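Local structure of alpha-galactosidase (Umbelopsis vinacea, 3A5V) at residues I7-G12 with G234-L239; A90-S95 with W121-L126; G188-N193 with C215-I220. The protein hydrolyses alpha-galactosidic bonds as a family 27 glycoside hydrolase, probably releasing terminal galactose from oligosaccharides and other galactosides. All blocks are in the same frame, centred on the assembly; numbering follows the deposited sequence.

Contact 1 of 3, residues I7-G12 with G234-L239; sequences ITPQMG and GGWNDL
At the N-terminal ends of strands 11-14 and 236-238 of the beta/alpha barrel, Pro9 sets its CG over the face of the Trp236 indole. The geometry is that of a CH-pi contact: Pro9 CG stands 3.8 Å from the centroid of the six-membered ring and only 12° off its normal. Pro9 CD adds apolar contact on the ring, 3.6 Å from Trp236 CZ2, and the two side chains run roughly perpendicular to each other. The indole is directed at residues 7-12 because its CG lies opposite the carbonyl carbon of Trp236 (chi1 -53°). At the rim of the ring and near its plane, Ile7 O comes to 3.4 Å from Trp236 CZ2; this carbonyl also takes a hydrogen bond from Ser233. Trp236 NE1 gives its hydrogen to Ala6 O, which, with Pro9 on the face, restrains the rotation of the indole. A leucine in place of Trp236 removes the ring face that meets Pro9 and the indole N-H, and would probably open a gap beside Pro9 and leave Ala6 O without this donor. Next along the chain, after Pro9, whose O accepts from Gln295 NE2, comes Gln10. Its side chain turns about the CB-CG bond and passes the indole running the other way, the amide plane 60° from the ring. Gln10 NE2 is hydrogen-bonded to the Ser183 hydroxyl, whereas the buried Gln10 OE1 has no polar partner in the model and lies 4.1 Å from Trp236 CD1.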
# COMPACT_ATOMS: atom_id res chain seq x y z
N ILE A 7 -13.74 6.92 -30.60
CA ILE A 7 -14.01 8.36 -30.42
C ILE A 7 -15.16 8.52 -29.41
O ILE A 7 -15.17 9.44 -28.58
CB ILE A 7 -14.39 9.04 -31.76
CG1 ILE A 7 -13.30 8.82 -32.83
CG2 ILE A 7 -14.71 10.52 -31.58
CD1 ILE A 7 -11.95 9.31 -32.43
N THR A 8 -16.13 7.61 -29.51
CA THR A 8 -17.13 7.35 -28.48
C THR A 8 -16.81 5.93 -27.98
O THR A 8 -16.04 5.20 -28.64
CB THR A 8 -18.56 7.36 -29.07
OG1 THR A 8 -18.63 6.40 -30.13
CG2 THR A 8 -18.95 8.75 -29.59
N PRO A 9 -17.35 5.54 -26.80
CA PRO A 9 -17.10 4.18 -26.34
C PRO A 9 -17.52 3.11 -27.36
O PRO A 9 -18.57 3.25 -28.01
CB PRO A 9 -17.94 4.07 -25.06
CG PRO A 9 -18.05 5.51 -24.55
CD PRO A 9 -18.15 6.33 -25.85
N GLN A 10 -16.72 2.05 -27.50
CA GLN A 10 -17.08 0.94 -28.41
C GLN A 10 -18.34 0.18 -27.93
O GLN A 10 -18.63 0.14 -26.74
CB GLN A 10 -15.91 -0.04 -28.61
CG GLN A 10 -15.47 -0.82 -27.33
CD GLN A 10 -14.35 -0.15 -26.52
OE1 GLN A 10 -14.25 1.08 -26.45
NE2 GLN A 10 -13.52 -0.97 -25.87
N MET A 11 -19.07 -0.39 -28.88
CA MET A 11 -20.24 -1.20 -28.57
C MET A 11 -20.13 -2.49 -29.36
O MET A 11 -19.60 -2.51 -30.48
CB MET A 11 -21.53 -0.45 -28.95
CG MET A 11 -21.73 0.91 -28.25
SD MET A 11 -23.16 1.83 -28.86
CE MET A 11 -24.51 0.67 -28.52
N GLY A 12 -20.63 -3.58 -28.80
CA GLY A 12 -20.46 -4.87 -29.46
C GLY A 12 -20.98 -6.02 -28.62
O GLY A 12 -21.85 -5.84 -27.75
N GLY A 234 -11.59 8.51 -27.03
CA GLY A 234 -10.51 7.59 -27.44
C GLY A 234 -9.83 6.81 -26.32
O GLY A 234 -8.91 6.06 -26.60
N GLY A 235 -10.27 7.00 -25.06
CA GLY A 235 -9.57 6.42 -23.90
C GLY A 235 -10.52 6.30 -22.71
O GLY A 235 -10.61 7.21 -21.87
N TRP A 236 -11.17 5.15 -22.62
CA TRP A 236 -12.31 4.95 -21.71
C TRP A 236 -12.04 3.99 -20.56
O TRP A 236 -11.35 2.99 -20.75
CB TRP A 236 -13.49 4.37 -22.51
CG TRP A 236 -13.84 5.20 -23.73
CD1 TRP A 236 -13.61 4.87 -25.03
CD2 TRP A 236 -14.44 6.49 -23.73
NE1 TRP A 236 -14.04 5.87 -25.86
CE2 TRP A 236 -14.53 6.90 -25.10
CE3 TRP A 236 -14.87 7.36 -22.73
CZ2 TRP A 236 -15.09 8.12 -25.48
CZ3 TRP A 236 -15.42 8.61 -23.10
CH2 TRP A 236 -15.54 8.96 -24.47
N ASN A 237 -12.68 4.23 -19.42
CA ASN A 237 -12.79 3.22 -18.35
C ASN A 237 -13.78 2.13 -18.80
O ASN A 237 -14.83 2.45 -19.36
CB ASN A 237 -13.27 3.86 -17.03
CG ASN A 237 -12.30 4.94 -16.53
OD1 ASN A 237 -11.09 4.70 -16.41
ND2 ASN A 237 -12.83 6.13 -16.24
N ASP A 238 -13.42 0.87 -18.57
CA ASP A 238 -14.24 -0.26 -19.01
C ASP A 238 -14.76 -0.98 -17.76
O ASP A 238 -13.98 -1.49 -16.95
CB ASP A 238 -13.38 -1.19 -19.89
CG ASP A 238 -14.15 -2.40 -20.45
OD1 ASP A 238 -15.34 -2.59 -20.15
OD2 ASP A 238 -13.50 -3.19 -21.17
N LEU A 239 -16.09 -0.99 -17.60
CA LEU A 239 -16.71 -1.57 -16.42
C LEU A 239 -17.06 -3.06 -16.61
O LEU A 239 -17.76 -3.64 -15.78
CB LEU A 239 -17.94 -0.76 -15.99
CG LEU A 239 -17.73 0.54 -15.18
CD1 LEU A 239 -16.77 1.54 -15.88
CD2 LEU A 239 -19.09 1.21 -14.89

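Contact 2 of 3, residues A90-S95 with W121-L126; sequences AGIYSS and WGIDYL
Ile92, Ile123 and Leu126 meet on one side of a parallel strand pairing, with Ile92 CG2 as the shared point of contact. This methyl lies 3.8 Å from Ile123 CG2 and equally far from Leu126 CD1; the Ile92 and Ile123 side chains cross at nearly a right angle. With CG1 of Ile92 anti to the backbone N (chi1 -160°), the CG2 branch is the one turned to Ile123 and Leu126. On the other sheet side Tyr125 CB rests 3.6 Å from Gly91 CA. A CB modelled on Gly91 would come within 3.1 Å of Tyr125 CD1, so a side chain on Gly91 would crowd the Tyr125 ring.

Asp124 holds Ala90 from both ends of its backbone. Asp124 N gives a bond to Ala90 O (2.8 Å, 163° at the hydrogen), and Ala90 N returns a nearly straight one to the anti lone pair of Asp124 OD2 (2.9 Å, 170°). OD2 also accepts from His84, and OD1 forms a salt bridge with Arg159, so several donors fix the carboxylate. Further along, Ile92 N bonds to Tyr125 O at 3.0 Å.

This is the strand pairing of a beta-alpha-beta crossover: helix 111-121 ends in a Schellman motif at Gly122, strand 125-129 lies beside strand 89-95, and Trp118 of that helix packs on Ile92, Ile123 and Leu126, while Val80 of helix 76-85 touches Ala90 and Ile123.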
# COMPACT_ATOMS: atom_id res chain seq x y z
N ALA A 90 -14.48 -7.32 -36.39
CA ALA A 90 -14.10 -8.54 -35.67
C ALA A 90 -13.06 -8.26 -34.60
O ALA A 90 -12.09 -7.51 -34.84
CB ALA A 90 -13.59 -9.63 -36.63
N GLY A 91 -13.26 -8.86 -33.44
CA GLY A 91 -12.29 -8.76 -32.34
C GLY A 91 -11.73 -10.13 -31.97
O GLY A 91 -12.35 -11.17 -32.26
N ILE A 92 -10.55 -10.12 -31.36
CA ILE A 92 -9.88 -11.34 -30.89
C ILE A 92 -9.35 -11.10 -29.47
O ILE A 92 -9.19 -9.94 -29.04
CB ILE A 92 -8.72 -11.77 -31.85
CG1 ILE A 92 -8.35 -13.25 -31.66
CG2 ILE A 92 -7.45 -10.90 -31.64
CD1 ILE A 92 -9.24 -14.21 -32.37
N TYR A 93 -9.09 -12.20 -28.76
CA TYR A 93 -8.64 -12.15 -27.37
C TYR A 93 -7.26 -12.79 -27.25
O TYR A 93 -6.98 -13.83 -27.87
CB TYR A 93 -9.65 -12.86 -26.47
CG TYR A 93 -9.14 -13.25 -25.09
CD1 TYR A 93 -8.38 -14.41 -24.90
CD2 TYR A 93 -9.41 -12.44 -23.96
CE1 TYR A 93 -7.88 -14.75 -23.64
CE2 TYR A 93 -8.95 -12.79 -22.71
CZ TYR A 93 -8.18 -13.94 -22.55
OH TYR A 93 -7.70 -14.30 -21.31
N SER A 94 -6.40 -12.17 -26.44
CA SER A 94 -5.19 -12.83 -25.97
C SER A 94 -4.90 -12.31 -24.56
O SER A 94 -5.73 -11.59 -23.96
CB SER A 94 -4.02 -12.59 -26.94
OG SER A 94 -2.93 -13.49 -26.70
N SER A 95 -3.74 -12.69 -24.02
CA SER A 95 -3.32 -12.19 -22.70
C SER A 95 -1.89 -11.68 -22.78
O SER A 95 -1.07 -12.23 -23.52
CB SER A 95 -3.41 -13.29 -21.63
OG SER A 95 -3.06 -12.79 -20.34
N TRP A 121 -5.34 -11.45 -40.65
CA TRP A 121 -6.68 -11.99 -40.57
C TRP A 121 -7.79 -10.96 -40.76
O TRP A 121 -8.94 -11.34 -40.98
CB TRP A 121 -6.90 -12.71 -39.23
CG TRP A 121 -6.12 -13.98 -39.04
CD1 TRP A 121 -5.46 -14.71 -40.00
CD2 TRP A 121 -5.94 -14.67 -37.80
NE1 TRP A 121 -4.87 -15.82 -39.42
CE2 TRP A 121 -5.16 -15.82 -38.08
CE3 TRP A 121 -6.36 -14.44 -36.49
CZ2 TRP A 121 -4.80 -16.74 -37.08
CZ3 TRP A 121 -6.00 -15.35 -35.49
CH2 TRP A 121 -5.23 -16.49 -35.80
N GLY A 122 -7.45 -9.67 -40.68
CA GLY A 122 -8.44 -8.60 -40.75
C GLY A 122 -9.07 -8.19 -39.42
O GLY A 122 -10.13 -7.57 -39.38
N ILE A 123 -8.44 -8.57 -38.31
CA ILE A 123 -8.93 -8.24 -36.95
C ILE A 123 -8.95 -6.72 -36.77
O ILE A 123 -8.05 -6.02 -37.26
CB ILE A 123 -8.05 -8.96 -35.87
CG1 ILE A 123 -8.21 -10.48 -35.94
CG2 ILE A 123 -8.31 -8.42 -34.43
CD1 ILE A 123 -9.63 -11.02 -35.60
N ASP A 124 -9.99 -6.21 -36.11
CA ASP A 124 -10.20 -4.76 -35.93
C ASP A 124 -10.11 -4.32 -34.45
O ASP A 124 -10.31 -3.14 -34.15
CB ASP A 124 -11.61 -4.42 -36.42
CG ASP A 124 -11.86 -4.88 -37.85
OD1 ASP A 124 -11.18 -4.36 -38.75
OD2 ASP A 124 -12.71 -5.78 -38.07
N TYR A 125 -9.84 -5.27 -33.55
CA TYR A 125 -10.11 -5.09 -32.11
C TYR A 125 -9.38 -6.18 -31.35
O TYR A 125 -9.52 -7.36 -31.68
CB TYR A 125 -11.63 -5.22 -31.85
CG TYR A 125 -12.14 -4.91 -30.46
CD1 TYR A 125 -11.88 -5.76 -29.37
CD2 TYR A 125 -12.95 -3.79 -30.23
CE1 TYR A 125 -12.39 -5.49 -28.07
CE2 TYR A 125 -13.47 -3.51 -28.94
CZ TYR A 125 -13.18 -4.35 -27.87
OH TYR A 125 -13.69 -4.05 -26.61
N LEU A 126 -8.61 -5.79 -30.33
CA LEU A 126 -7.97 -6.74 -29.43
C LEU A 126 -8.39 -6.49 -27.99
O LEU A 126 -8.19 -5.38 -27.47
CB LEU A 126 -6.44 -6.62 -29.50
CG LEU A 126 -5.66 -7.48 -28.47
CD1 LEU A 126 -5.75 -9.01 -28.78
CD2 LEU A 126 -4.21 -7.05 -28.43

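Contact 3 of 3, residues G188-N193 with C215-I220; sequences GDVYDN and CSVMNI
The N-terminal end of helix 217-227, with Ser216 as N-cap, docks on loop 188-193 through Cys215, Ser216 and Val217. Cys215 N bonds to Asp189 O (2.9 Å, 162° at the hydrogen), and Tyr191 N returns a more bent bond to Cys215 O (3.3 Å, 145°), approaching from above the carbonyl plane; together they make a single backbone bridge between Val190 and Cys215. Val217 N bonds to Asn193 O at 3.2 Å, in the carbonyl plane, so this first-turn N-H is paired with the loop. Ser216 OG caps the helix by accepting Asn219 N.

In the beta/alpha barrel, loop 188-193 belongs to the connection from strand 183-185 to helix 217-227, and 215-220 spans its end and the first helical turn. The Cys201-Cys215 disulfide ties the interior of this connection to the helix start. Cys215 SG lies 3.7 Å from Gly188 O.

The Tyr191 ring turns its edge to the helix start, with CE1 3.5 Å from Ser216 N; Asn193 CB sits over one face, toward the rim, and Tyr191 OH is hydrogen-bonded to Arg196 O. Beside the bridge, Val190 and Ile220 cross at about a right angle, packed tightly with Ile220 CD1 3.4 Å from Val190 CB.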
# COMPACT_ATOMS: atom_id res chain seq x y z
N GLY A 188 -11.95 -6.15 -11.21
CA GLY A 188 -12.23 -7.56 -11.43
C GLY A 188 -13.56 -7.78 -12.15
O GLY A 188 -14.41 -6.87 -12.21
N ASP A 189 -13.74 -8.98 -12.71
CA ASP A 189 -14.87 -9.24 -13.62
C ASP A 189 -16.21 -9.10 -12.91
O ASP A 189 -16.37 -9.54 -11.77
CB ASP A 189 -14.82 -10.67 -14.21
CG ASP A 189 -13.49 -11.02 -14.87
OD1 ASP A 189 -12.58 -10.17 -15.01
OD2 ASP A 189 -13.37 -12.20 -15.25
N VAL A 190 -17.18 -8.53 -13.62
CA VAL A 190 -18.55 -8.52 -13.16
C VAL A 190 -19.09 -9.95 -13.19
O VAL A 190 -18.57 -10.79 -13.91
CB VAL A 190 -19.43 -7.53 -14.03
CG1 VAL A 190 -19.69 -8.11 -15.47
CG2 VAL A 190 -20.73 -7.18 -13.32
N TYR A 191 -20.09 -10.23 -12.36
CA TYR A 191 -20.91 -11.42 -12.54
C TYR A 191 -22.39 -11.05 -12.50
O TYR A 191 -22.74 -9.89 -12.21
CB TYR A 191 -20.57 -12.54 -11.55
CG TYR A 191 -20.95 -12.35 -10.09
CD1 TYR A 191 -20.69 -11.17 -9.39
CD2 TYR A 191 -21.51 -13.43 -9.38
CE1 TYR A 191 -21.00 -11.05 -8.00
CE2 TYR A 191 -21.82 -13.33 -8.04
CZ TYR A 191 -21.57 -12.14 -7.35
OH TYR A 191 -21.90 -12.10 -6.02
N ASP A 192 -23.24 -12.04 -12.79
CA ASP A 192 -24.66 -11.78 -13.01
C ASP A 192 -25.37 -11.63 -11.66
O ASP A 192 -26.22 -12.46 -11.29
CB ASP A 192 -25.27 -12.92 -13.84
CG ASP A 192 -26.65 -12.59 -14.38
OD1 ASP A 192 -27.09 -11.42 -14.31
OD2 ASP A 192 -27.30 -13.53 -14.88
N ASN A 193 -25.01 -10.58 -10.93
CA ASN A 193 -25.50 -10.38 -9.58
C ASN A 193 -25.44 -8.92 -9.16
O ASN A 193 -24.40 -8.26 -9.34
CB ASN A 193 -24.69 -11.25 -8.61
CG ASN A 193 -25.35 -11.37 -7.25
OD1 ASN A 193 -25.50 -10.37 -6.54
ND2 ASN A 193 -25.74 -12.60 -6.87
N CYS A 215 -17.28 -9.78 -9.01
CA CYS A 215 -17.58 -8.43 -8.50
C CYS A 215 -19.00 -8.04 -8.90
O CYS A 215 -19.32 -8.01 -10.08
CB CYS A 215 -16.58 -7.39 -9.05
SG CYS A 215 -14.84 -7.75 -8.67
N SER A 216 -19.83 -7.70 -7.91
CA SER A 216 -21.21 -7.31 -8.17
C SER A 216 -21.29 -5.98 -8.94
O SER A 216 -20.31 -5.21 -9.02
CB SER A 216 -21.99 -7.21 -6.85
OG SER A 216 -21.63 -6.03 -6.14
N VAL A 217 -22.46 -5.73 -9.53
CA VAL A 217 -22.72 -4.43 -10.18
C VAL A 217 -22.38 -3.25 -9.24
O VAL A 217 -21.62 -2.34 -9.63
CB VAL A 217 -24.21 -4.37 -10.67
CG1 VAL A 217 -24.60 -2.96 -11.16
CG2 VAL A 217 -24.41 -5.41 -11.78
N MET A 218 -22.89 -3.30 -8.00
CA MET A 218 -22.66 -2.22 -7.03
C MET A 218 -21.18 -2.08 -6.63
O MET A 218 -20.66 -0.97 -6.47
CB MET A 218 -23.56 -2.39 -5.79
CG MET A 218 -25.06 -2.10 -6.04
SD MET A 218 -25.37 -0.44 -6.72
CE MET A 218 -24.63 0.60 -5.46
N ASN A 219 -20.50 -3.22 -6.49
CA ASN A 219 -19.05 -3.21 -6.23
C ASN A 219 -18.31 -2.43 -7.32
O ASN A 219 -17.48 -1.56 -7.04
CB ASN A 219 -18.52 -4.66 -6.10
CG ASN A 219 -17.00 -4.73 -5.95
OD1 ASN A 219 -16.25 -4.58 -6.94
ND2 ASN A 219 -16.53 -4.96 -4.72
N ILE A 220 -18.62 -2.75 -8.58
CA ILE A 220 -17.97 -2.08 -9.70
C ILE A 220 -18.32 -0.59 -9.76
O ILE A 220 -17.43 0.23 -9.99
CB ILE A 220 -18.25 -2.81 -11.04
CG1 ILE A 220 -17.47 -4.13 -11.06
CG2 ILE A 220 -17.84 -1.94 -12.26
CD1 ILE A 220 -17.99 -5.11 -12.10

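How the contacts relate
All three contacts belong to one beta/alpha barrel. Contacts 1 and 2, centres 16 Å apart, reach the same parallel sheet and touch through a probable hydrogen bond, Gln10 NE2 to Tyr125 OH (3.2 Å). Contacts 1 and 3, 18 Å between centres, meet by packing of Leu239 CG on Ile220 CG2 (3.8 Å); helix 217-227 and strand 236-238 follow each other in the chain. Contacts 2 and 3 do not touch, their nearest atoms about 9 Å apart. Bound Tris, probably one molecule from the crystallisation liquor, lies about 3 Å from the Tyr93 side chain and about 4 Å from that of Asp189, consistent with both bordering the family 27 active-site pocket at the C-terminal ends of the barrel strands.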